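Local coordinates for protein unsaturated glucuronyl hydrolase (Streptococcus agalactiae, PDB 2ZZR) that hydrolyses unsaturated chondroitin, hyaluronan and heparin disaccharides, releasing the unsaturated uronic acid by cleaving (1->3) or (1->4) glycosidic bonds, at residues G75-A80 / K90-K95. Sequence-based numbering, arbitrary orientation.
Sequences GCLWLA and KNIAHK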
loop_
_atom_site.group_PDB
_atom_site.type_symbol
_atom_site.label_atom_id
_atom_site.label_comp_id
_atom_site.label_asym_id
_atom_site.label_seq_id
_atom_site.Cartn_x
_atom_site.Cartn_y
_atom_site.Cartn_z
ATOM N N GLY A 75 -1.569 -0.690 -12.395
ATOM C CA GLY A 75 -0.931 0.495 -11.803
ATOM C C GLY A 75 0.494 0.737 -12.278
ATOM O O GLY A 75 0.878 1.887 -12.528
ATOM N N CYS A 76 1.284 -0.334 -12.395
ATOM C CA CYS A 76 2.649 -0.233 -12.940
ATOM C C CYS A 76 2.599 0.317 -14.366
ATOM O O CYS A 76 3.389 1.197 -14.732
ATOM C CB CYS A 76 3.368 -1.591 -12.942
ATOM S SG CYS A 76 3.883 -2.212 -11.310
ATOM N N LEU A 77 1.665 -0.198 -15.160
ATOM C CA LEU A 77 1.492 0.263 -16.543
ATOM C C LEU A 77 1.126 1.747 -16.626
ATOM O O LEU A 77 1.697 2.479 -17.446
ATOM C CB LEU A 77 0.449 -0.584 -17.279
ATOM C CG LEU A 77 0.716 -2.092 -17.330
ATOM C CD1 LEU A 77 -0.391 -2.798 -18.109
ATOM C CD2 LEU A 77 2.094 -2.422 -17.886
ATOM N N TRP A 78 0.190 2.190 -15.786
ATOM C CA TRP A 78 -0.225 3.600 -15.783
ATOM C C TRP A 78 0.904 4.516 -15.320
ATOM O O TRP A 78 1.089 5.603 -15.876
ATOM C CB TRP A 78 -1.480 3.844 -14.934
ATOM C CG TRP A 78 -2.766 3.355 -15.534
ATOM C CD1 TRP A 78 -3.686 2.536 -14.940
ATOM C CD2 TRP A 78 -3.278 3.652 -16.843
ATOM N NE1 TRP A 78 -4.743 2.312 -15.790
ATOM C CE2 TRP A 78 -4.516 2.978 -16.969
ATOM C CE3 TRP A 78 -2.807 4.414 -17.924
ATOM C CZ2 TRP A 78 -5.289 3.037 -18.136
ATOM C CZ3 TRP A 78 -3.579 4.478 -19.081
ATOM C CH2 TRP A 78 -4.809 3.800 -19.176
ATOM N N LEU A 79 1.666 4.080 -14.317
ATOM C CA LEU A 79 2.807 4.869 -13.854
ATOM C C LEU A 79 3.835 5.038 -14.966
ATOM O O LEU A 79 4.341 6.140 -15.189
ATOM C CB LEU A 79 3.460 4.226 -12.640
ATOM C CG LEU A 79 2.638 4.348 -11.361
ATOM C CD1 LEU A 79 3.311 3.515 -10.294
ATOM C CD2 LEU A 79 2.514 5.811 -10.912
ATOM N N ALA A 80 4.122 3.938 -15.660
ATOM C CA ALA A 80 5.035 3.951 -16.804
ATOM C C ALA A 80 4.504 4.885 -17.894
ATOM O O ALA A 80 5.271 5.648 -18.498
ATOM C CB ALA A 80 5.217 2.532 -17.348
ATOM N N LYS A 90 -1.014 2.596 -22.615
ATOM C CA LYS A 90 -2.414 2.950 -22.436
ATOM C C LYS A 90 -3.328 1.880 -23.027
ATOM O O LYS A 90 -4.338 1.512 -22.422
ATOM C CB LYS A 90 -2.710 4.313 -23.068
ATOM C CG LYS A 90 -4.174 4.689 -23.067
ATOM C CD LYS A 90 -4.407 6.004 -23.780
ATOM C CE LYS A 90 -5.885 6.349 -23.813
ATOM N NZ LYS A 90 -6.098 7.762 -24.234
ATOM N N ASN A 91 -2.971 1.384 -24.211
ATOM C CA ASN A 91 -3.750 0.337 -24.858
ATOM C C ASN A 91 -3.936 -0.893 -23.977
ATOM O O ASN A 91 -5.062 -1.365 -23.805
ATOM C CB ASN A 91 -3.129 -0.056 -26.200
ATOM C CG ASN A 91 -3.404 0.963 -27.285
ATOM O OD1 ASN A 91 -4.278 1.825 -27.145
ATOM N ND2 ASN A 91 -2.662 0.865 -28.385
ATOM N N ILE A 92 -2.844 -1.398 -23.412
ATOM C CA ILE A 92 -2.931 -2.597 -22.573
ATOM C C ILE A 92 -3.584 -2.291 -21.221
ATOM O O ILE A 92 -4.424 -3.059 -20.753
ATOM C CB ILE A 92 -1.573 -3.357 -22.434
ATOM C CG1 ILE A 92 -1.745 -4.664 -21.640
ATOM C CG2 ILE A 92 -0.478 -2.474 -21.835
ATOM C CD1 ILE A 92 -2.776 -5.646 -22.240
ATOM N N ALA A 93 -3.223 -1.155 -20.625
ATOM C CA ALA A 93 -3.788 -0.760 -19.332
ATOM C C ALA A 93 -5.299 -0.540 -19.417
ATOM O O ALA A 93 -6.045 -0.929 -18.511
ATOM C CB ALA A 93 -3.074 0.479 -18.789
ATOM N N HIS A 94 -5.765 0.057 -20.512
ATOM C CA HIS A 94 -7.197 0.272 -20.674
ATOM C C HIS A 94 -7.965 -1.028 -20.920
ATOM O O HIS A 94 -9.133 -1.141 -20.539
ATOM C CB HIS A 94 -7.522 1.290 -21.768
ATOM C CG HIS A 94 -8.989 1.526 -21.923
ATOM N ND1 HIS A 94 -9.743 2.179 -20.971
ATOM C CD2 HIS A 94 -9.854 1.156 -22.898
ATOM C CE1 HIS A 94 -11.004 2.220 -21.362
ATOM N NE2 HIS A 94 -11.098 1.603 -22.526
ATOM N N LYS A 95 -7.313 -1.994 -21.564
ATOM C CA LYS A 95 -7.883 -3.332 -21.688
ATOM C C LYS A 95 -8.041 -3.981 -20.311
ATOM O O LYS A 95 -9.067 -4.618 -20.040
ATOM C CB LYS A 95 -7.047 -4.199 -22.627
ATOM C CG LYS A 95 -7.334 -3.905 -24.100
ATOM C CD LYS A 95 -6.438 -4.707 -25.012
ATOM C CE LYS A 95 -6.551 -4.208 -26.446
ATOM N NZ LYS A 95 -5.450 -4.752 -27.287
#
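The methyl group of A93 sits against one face of the W78 indole, over its six-membered ring, joining two consecutive helices of the (alpha/alpha)6 barrel, built of helical hairpins, of glycoside hydrolase family 88. Helices 70-84 and 87-105 form this hairpin; the axes of the short segments 75-80 and 90-95 come within 9.2 Å, their N-to-C directions 148° apart, so the pair is roughly antiparallel. Alanine suits the centre of the interface because its short side chain lets the broad indole lie close to the helix: A93 CB sits 3.5 Å from the centroid of the six-membered ring, 16° off its normal, a CH-pi contact. With CG beside the backbone N (chi1 -74°) and anti to the carbonyl carbon, the ring swings across to helix 87-105, where CZ3 also reaches K90 CA at 3.9 Å. Partly exposed at the border, K90 can offer its CG methylene to the ring while its extended chain carries the ammonium away. The indole also packs against A125 and I129 of helix 115-130, and its NE1 makes a weak hydrogen bond to S122 O. Beside the tryptophan, L77 brings its CB to 4.0 Å from A93 CB, and its branch reaches further along, where CD1 meets I92 CG2 at 3.7 Å.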